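Long-range contact in insecticyanin A form (Manduca sexta, PDB 1Z24), which binds the blue bile pigment biliverdin IX gamma and, together with lipoprotein-bound carotenes, gives hornworms their green camouflage: residues Lys67-Asp79 against Gln85-Arg97. Residues are numbered along the deposited sequence; the frame is centred on the assembly and turned at random.
With BLV (biliverdin IX gamma chromophore), chain B.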
loop_
_atom_site.group_PDB
_atom_site.type_symbol
_atom_site.label_atom_id
_atom_site.label_comp_id
_atom_site.label_asym_id
_atom_site.label_seq_id
_atom_site.Cartn_x
_atom_site.Cartn_y
_atom_site.Cartn_z
ATOM N N LYS A 67 10.733 36.528 7.294
ATOM C CA LYS A 67 10.486 35.775 6.133
ATOM C C LYS A 67 11.669 34.950 5.825
ATOM O O LYS A 67 12.679 35.483 5.376
ATOM C CB LYS A 67 10.191 36.604 4.904
ATOM C CG LYS A 67 9.563 35.818 3.760
ATOM C CD LYS A 67 10.056 36.109 2.358
ATOM C CE LYS A 67 9.889 37.475 1.703
ATOM N NZ LYS A 67 9.005 37.468 0.506
ATOM N N GLU A 68 11.518 33.656 6.032
ATOM C CA GLU A 68 12.607 32.762 5.707
ATOM C C GLU A 68 12.440 32.167 4.315
ATOM O O GLU A 68 11.331 31.747 3.869
ATOM C CB GLU A 68 12.800 31.678 6.739
ATOM C CG GLU A 68 13.012 32.294 8.093
ATOM C CD GLU A 68 12.994 31.234 9.157
ATOM O OE1 GLU A 68 12.960 30.049 8.900
ATOM O OE2 GLU A 68 12.998 31.702 10.365
ATOM N N TYR A 69 13.582 32.118 3.610
ATOM C CA TYR A 69 13.501 31.577 2.289
ATOM C C TYR A 69 14.668 30.699 1.895
ATOM O O TYR A 69 15.697 30.652 2.577
ATOM C CB TYR A 69 13.265 32.710 1.316
ATOM C CG TYR A 69 14.421 33.624 1.307
ATOM C CD1 TYR A 69 15.350 33.459 0.276
ATOM C CD2 TYR A 69 14.577 34.629 2.278
ATOM C CE1 TYR A 69 16.454 34.312 0.198
ATOM C CE2 TYR A 69 15.674 35.499 2.218
ATOM C CZ TYR A 69 16.595 35.319 1.168
ATOM O OH TYR A 69 17.698 36.128 1.046
ATOM N N MET A 70 14.474 29.987 0.780
ATOM C CA MET A 70 15.477 29.078 0.246
ATOM C C MET A 70 15.489 29.202 -1.247
ATOM O O MET A 70 14.426 29.256 -1.875
ATOM C CB MET A 70 14.992 27.629 0.417
ATOM C CG MET A 70 14.770 27.204 1.830
ATOM S SD MET A 70 13.792 25.680 1.966
ATOM C CE MET A 70 14.952 24.379 1.643
ATOM N N GLU A 71 16.682 29.228 -1.807
ATOM C CA GLU A 71 16.834 29.318 -3.244
ATOM C C GLU A 71 17.528 28.076 -3.757
ATOM O O GLU A 71 18.519 27.658 -3.161
ATOM C CB GLU A 71 17.652 30.552 -3.617
ATOM C CG GLU A 71 17.077 31.826 -2.954
ATOM C CD GLU A 71 17.631 33.130 -3.508
ATOM O OE1 GLU A 71 17.030 33.749 -4.339
ATOM O OE2 GLU A 71 18.806 33.505 -3.039
ATOM N N GLY A 72 17.019 27.451 -4.834
ATOM C CA GLY A 72 17.689 26.261 -5.310
ATOM C C GLY A 72 17.387 26.003 -6.749
ATOM O O GLY A 72 16.766 26.818 -7.401
ATOM N N ASP A 73 17.837 24.847 -7.209
ATOM C CA ASP A 73 17.645 24.433 -8.547
ATOM C C ASP A 73 16.548 23.419 -8.603
ATOM O O ASP A 73 16.270 22.719 -7.635
ATOM C CB ASP A 73 18.963 23.852 -9.064
ATOM C CG ASP A 73 20.090 24.916 -9.087
ATOM O OD1 ASP A 73 21.169 24.753 -8.520
ATOM O OD2 ASP A 73 19.783 26.007 -9.778
ATOM N N LEU A 74 15.948 23.358 -9.759
ATOM C CA LEU A 74 14.871 22.426 -9.966
ATOM C C LEU A 74 15.065 21.676 -11.262
ATOM O O LEU A 74 15.420 22.267 -12.274
ATOM C CB LEU A 74 13.525 23.225 -9.970
ATOM C CG LEU A 74 12.307 22.295 -9.833
ATOM C CD1 LEU A 74 11.040 23.045 -9.485
ATOM C CD2 LEU A 74 12.011 21.601 -11.124
ATOM N N GLU A 75 14.805 20.385 -11.260
ATOM C CA GLU A 75 14.949 19.615 -12.477
ATOM C C GLU A 75 14.034 18.405 -12.445
ATOM O O GLU A 75 13.631 17.929 -11.367
ATOM C CB GLU A 75 16.385 19.132 -12.534
ATOM C CG GLU A 75 16.965 18.904 -13.898
ATOM C CD GLU A 75 18.262 18.235 -13.737
ATOM O OE1 GLU A 75 18.909 17.774 -14.675
ATOM O OE2 GLU A 75 18.600 18.198 -12.460
ATOM N N ILE A 76 13.710 17.917 -13.636
ATOM C CA ILE A 76 12.876 16.766 -13.679
ATOM C C ILE A 76 13.686 15.575 -13.203
ATOM O O ILE A 76 14.868 15.393 -13.545
ATOM C CB ILE A 76 12.413 16.426 -15.101
ATOM C CG1 ILE A 76 11.584 17.534 -15.752
ATOM C CG2 ILE A 76 11.622 15.099 -15.157
ATOM C CD1 ILE A 76 10.260 17.884 -15.069
ATOM N N ALA A 77 13.049 14.710 -12.415
ATOM C CA ALA A 77 13.733 13.509 -11.933
ATOM C C ALA A 77 14.224 12.638 -13.103
ATOM O O ALA A 77 13.553 12.462 -14.136
ATOM C CB ALA A 77 12.931 12.712 -10.871
ATOM N N PRO A 78 15.430 12.110 -12.927
ATOM C CA PRO A 78 16.094 11.286 -13.901
ATOM C C PRO A 78 15.231 10.200 -14.402
ATOM O O PRO A 78 15.255 9.998 -15.568
ATOM C CB PRO A 78 17.331 10.627 -13.309
ATOM C CG PRO A 78 17.401 11.171 -11.937
ATOM C CD PRO A 78 16.258 12.170 -11.739
ATOM N N ASP A 79 14.508 9.496 -13.545
ATOM C CA ASP A 79 13.678 8.461 -14.074
ATOM C C ASP A 79 12.467 9.044 -14.859
ATOM O O ASP A 79 12.038 8.484 -15.864
ATOM C CB ASP A 79 13.208 7.495 -12.981
ATOM C CG ASP A 79 12.263 8.166 -11.979
ATOM O OD1 ASP A 79 11.339 7.654 -11.482
ATOM O OD2 ASP A 79 12.568 9.344 -11.629
ATOM N N GLN A 85 6.640 11.361 -16.338
ATOM C CA GLN A 85 5.764 11.491 -15.157
ATOM C C GLN A 85 6.105 12.716 -14.297
ATOM O O GLN A 85 7.191 13.328 -14.426
ATOM C CB GLN A 85 5.700 10.216 -14.323
ATOM C CG GLN A 85 5.006 9.009 -15.008
ATOM C CD GLN A 85 5.517 7.773 -14.312
ATOM O OE1 GLN A 85 6.270 7.892 -13.336
ATOM N NE2 GLN A 85 5.139 6.608 -14.759
ATOM N N GLY A 86 5.198 13.110 -13.389
ATOM C CA GLY A 86 5.485 14.299 -12.569
ATOM C C GLY A 86 6.242 14.018 -11.298
ATOM O O GLY A 86 5.697 13.662 -10.219
ATOM N N LYS A 87 7.525 14.165 -11.471
ATOM C CA LYS A 87 8.465 13.937 -10.416
ATOM C C LYS A 87 9.631 14.869 -10.659
ATOM O O LYS A 87 10.218 14.892 -11.753
ATOM C CB LYS A 87 8.795 12.427 -10.462
ATOM C CG LYS A 87 9.376 11.946 -9.142
ATOM C CD LYS A 87 9.936 10.526 -9.216
ATOM C CE LYS A 87 8.899 9.455 -9.491
ATOM N NZ LYS A 87 9.523 8.104 -9.452
ATOM N N TYR A 88 9.964 15.672 -9.651
ATOM C CA TYR A 88 11.046 16.620 -9.796
ATOM C C TYR A 88 11.971 16.680 -8.592
ATOM O O TYR A 88 11.660 16.254 -7.478
ATOM C CB TYR A 88 10.475 18.001 -10.266
ATOM C CG TYR A 88 9.575 18.664 -9.263
ATOM C CD1 TYR A 88 10.079 19.556 -8.302
ATOM C CD2 TYR A 88 8.214 18.337 -9.233
ATOM C CE1 TYR A 88 9.251 20.201 -7.372
ATOM C CE2 TYR A 88 7.371 18.946 -8.303
ATOM C CZ TYR A 88 7.889 19.870 -7.390
ATOM O OH TYR A 88 7.024 20.423 -6.477
ATOM N N VAL A 89 13.138 17.226 -8.834
ATOM C CA VAL A 89 14.133 17.351 -7.788
ATOM C C VAL A 89 14.483 18.803 -7.561
ATOM O O VAL A 89 14.651 19.532 -8.533
ATOM C CB VAL A 89 15.424 16.695 -8.256
ATOM C CG1 VAL A 89 16.505 16.743 -7.136
ATOM C CG2 VAL A 89 15.088 15.305 -8.835
ATOM N N MET A 90 14.570 19.174 -6.266
ATOM C CA MET A 90 14.911 20.497 -5.804
ATOM C C MET A 90 16.202 20.336 -5.050
ATOM O O MET A 90 16.286 19.534 -4.133
ATOM C CB MET A 90 13.839 21.026 -4.889
ATOM C CG MET A 90 12.539 21.180 -5.675
ATOM S SD MET A 90 11.326 22.054 -4.638
ATOM C CE MET A 90 10.973 20.854 -3.283
ATOM N N THR A 91 17.210 21.069 -5.473
ATOM C CA THR A 91 18.462 20.954 -4.832
ATOM C C THR A 91 18.789 22.247 -4.203
ATOM O O THR A 91 18.782 23.326 -4.832
ATOM C CB THR A 91 19.490 20.694 -5.887
ATOM O OG1 THR A 91 19.173 19.468 -6.555
ATOM C CG2 THR A 91 20.870 20.637 -5.229
ATOM N N PHE A 92 19.064 22.103 -2.936
ATOM C CA PHE A 92 19.432 23.231 -2.067
ATOM C C PHE A 92 20.787 23.008 -1.391
ATOM O O PHE A 92 21.124 21.889 -1.049
ATOM C CB PHE A 92 18.425 23.410 -0.910
ATOM C CG PHE A 92 17.089 23.725 -1.458
ATOM C CD1 PHE A 92 16.803 24.994 -1.972
ATOM C CD2 PHE A 92 16.142 22.701 -1.515
ATOM C CE1 PHE A 92 15.537 25.245 -2.500
ATOM C CE2 PHE A 92 14.859 22.936 -2.028
ATOM C CZ PHE A 92 14.590 24.215 -2.512
ATOM N N LYS A 93 21.566 24.063 -1.181
ATOM C CA LYS A 93 22.855 23.891 -0.540
ATOM C C LYS A 93 22.959 24.706 0.729
ATOM O O LYS A 93 22.635 25.885 0.711
ATOM C CB LYS A 93 23.957 24.335 -1.466
ATOM C CG LYS A 93 24.043 23.536 -2.750
ATOM C CD LYS A 93 25.011 24.096 -3.790
ATOM C CE LYS A 93 25.217 23.182 -4.989
ATOM N NZ LYS A 93 25.337 23.956 -6.236
ATOM N N PHE A 94 23.399 24.073 1.832
ATOM C CA PHE A 94 23.574 24.770 3.081
ATOM C C PHE A 94 25.036 24.591 3.282
ATOM O O PHE A 94 25.435 23.515 3.748
ATOM C CB PHE A 94 22.826 24.008 4.138
ATOM C CG PHE A 94 21.419 23.986 3.727
ATOM C CD1 PHE A 94 20.983 22.892 2.980
ATOM C CD2 PHE A 94 20.556 25.042 4.043
ATOM C CE1 PHE A 94 19.653 22.816 2.563
ATOM C CE2 PHE A 94 19.219 24.972 3.631
ATOM C CZ PHE A 94 18.787 23.864 2.892
ATOM N N GLY A 95 25.827 25.583 2.888
ATOM C CA GLY A 95 27.273 25.385 3.036
ATOM C C GLY A 95 27.664 24.167 2.184
ATOM O O GLY A 95 27.362 24.123 0.999
ATOM N N GLN A 96 28.280 23.156 2.805
ATOM C CA GLN A 96 28.691 21.919 2.132
ATOM C C GLN A 96 27.566 20.906 2.105
ATOM O O GLN A 96 27.659 19.903 1.425
ATOM C CB GLN A 96 29.768 21.185 3.015
ATOM C CG GLN A 96 31.140 20.948 2.360
ATOM C CD GLN A 96 31.942 22.245 2.285
ATOM O OE1 GLN A 96 32.291 22.725 1.152
ATOM N NE2 GLN A 96 32.219 22.820 3.494
ATOM N N ARG A 97 26.514 21.128 2.867
ATOM C CA ARG A 97 25.450 20.173 2.848
ATOM C C ARG A 97 24.574 20.413 1.634
ATOM O O ARG A 97 24.104 21.533 1.385
ATOM C CB ARG A 97 24.629 20.215 4.133
ATOM C CG ARG A 97 23.476 19.227 4.067
ATOM C CD ARG A 97 22.915 19.083 5.458
ATOM N NE ARG A 97 22.525 20.403 5.932
ATOM C CZ ARG A 97 21.284 20.828 5.948
ATOM N NH1 ARG A 97 20.296 20.038 5.528
ATOM N NH2 ARG A 97 21.006 22.065 6.390
HETATM N NA BLV B . 9.923 19.376 1.659
HETATM C C1A BLV B . 10.614 18.401 2.297
HETATM C C2A BLV B . 10.690 17.157 1.551
HETATM C C3A BLV B . 10.018 17.392 0.388
HETATM C C4A BLV B . 9.535 18.783 0.475
HETATM C CMA BLV B . 9.691 16.414 -0.804
HETATM O OA BLV B . 11.124 18.573 3.384
HETATM C CAA BLV B . 11.316 15.903 2.010
HETATM C CBA BLV B . 10.311 15.353 2.977
HETATM C CGA BLV B . 10.924 14.147 3.688
HETATM O O1A BLV B . 10.636 13.020 3.393
HETATM O O2A BLV B . 11.737 14.336 4.537
HETATM C CHB BLV B . 8.762 19.377 -0.521
HETATM N NB BLV B . 8.449 21.651 0.321
HETATM C C1B BLV B . 8.095 20.590 -0.484
HETATM C C2B BLV B . 6.964 20.926 -1.313
HETATM C C3B BLV B . 6.645 22.181 -0.993
HETATM C C4B BLV B . 7.575 22.628 0.049
HETATM C CMB BLV B . 6.299 20.026 -2.343
HETATM C CAB BLV B . 5.521 22.983 -1.578
HETATM C CBB BLV B . 4.840 23.732 -0.651
HETATM C CHC BLV B . 7.567 23.921 0.590
HETATM N NC BLV B . 9.266 23.995 2.316
HETATM C C1C BLV B . 8.418 24.575 1.434
HETATM C C2C BLV B . 8.481 26.044 1.518
HETATM C C3C BLV B . 9.390 26.423 2.419
HETATM C C4C BLV B . 9.906 25.095 2.943
HETATM C CMC BLV B . 7.736 26.942 0.649
HETATM C CAC BLV B . 9.878 27.787 2.945
HETATM C CBC BLV B . 11.115 27.920 3.480
HETATM C CHD BLV B . 10.849 24.947 4.019
HETATM N ND BLV B . 12.020 22.922 3.222
HETATM C C1D BLV B . 11.827 23.981 4.154
HETATM C C2D BLV B . 12.850 23.893 5.241
HETATM C C3D BLV B . 13.645 22.803 4.971
HETATM C C4D BLV B . 13.119 22.246 3.737
HETATM C CMD BLV B . 13.005 24.785 6.435
HETATM O OD BLV B . 13.601 21.278 3.199
HETATM C CAD BLV B . 14.800 22.327 5.760
HETATM C CBD BLV B . 16.066 22.761 5.047
HETATM C CGD BLV B . 17.341 22.110 5.698
HETATM O O1D BLV B . 17.957 22.707 6.521
HETATM O O2D BLV B . 17.705 20.988 5.398
#
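The methyl CE of Met-70 sits over the centre of one Phe-92 face, 3.8 Å from the centroid, a CH-pi and Met-aromatic contact, while the Glu-71 carbonyl oxygen lies at that ring's edge. The same methyl meets the edge of Phe-94, one face of which bears Arg-97 NH2 and the biliverdin propionate; Phe-94 CD1 lies in turn over a guanidinium face. By its edge, Arg-97 NH1 donates to biliverdin O2D almost straight (174°) and NH2 to O1D, NH2 also pairing with the His-189 carboxylate. Met-70 SD approaches biliverdin C1D at 3.4 Å. Beyond Gly-72 the strands run antiparallel: Asp-73 with Thr-91 and Glu-75 with Val-89 each exchange two backbone hydrogen bonds, and Ala-77 N donates to Lys-87 O. Leu-74 and Tyr-88 cross obliquely, the tyrosine hydroxyl bonding to Tyr-48 and Asn-116. A bend at chi3 (-65°) carries Lys-87 NZ to a salt bridge 2.8 Å from Asp-79 OD1, on its syn lone pair; a methionine here would probably leave that carboxylate without its countercharge and Trp-104 without its cation. The pair exemplifies a lipocalin barrel wall: backbone bonds join it, apolar and sulfur-bearing groups face the pigment, and an arginine probably balances the propionate's charge.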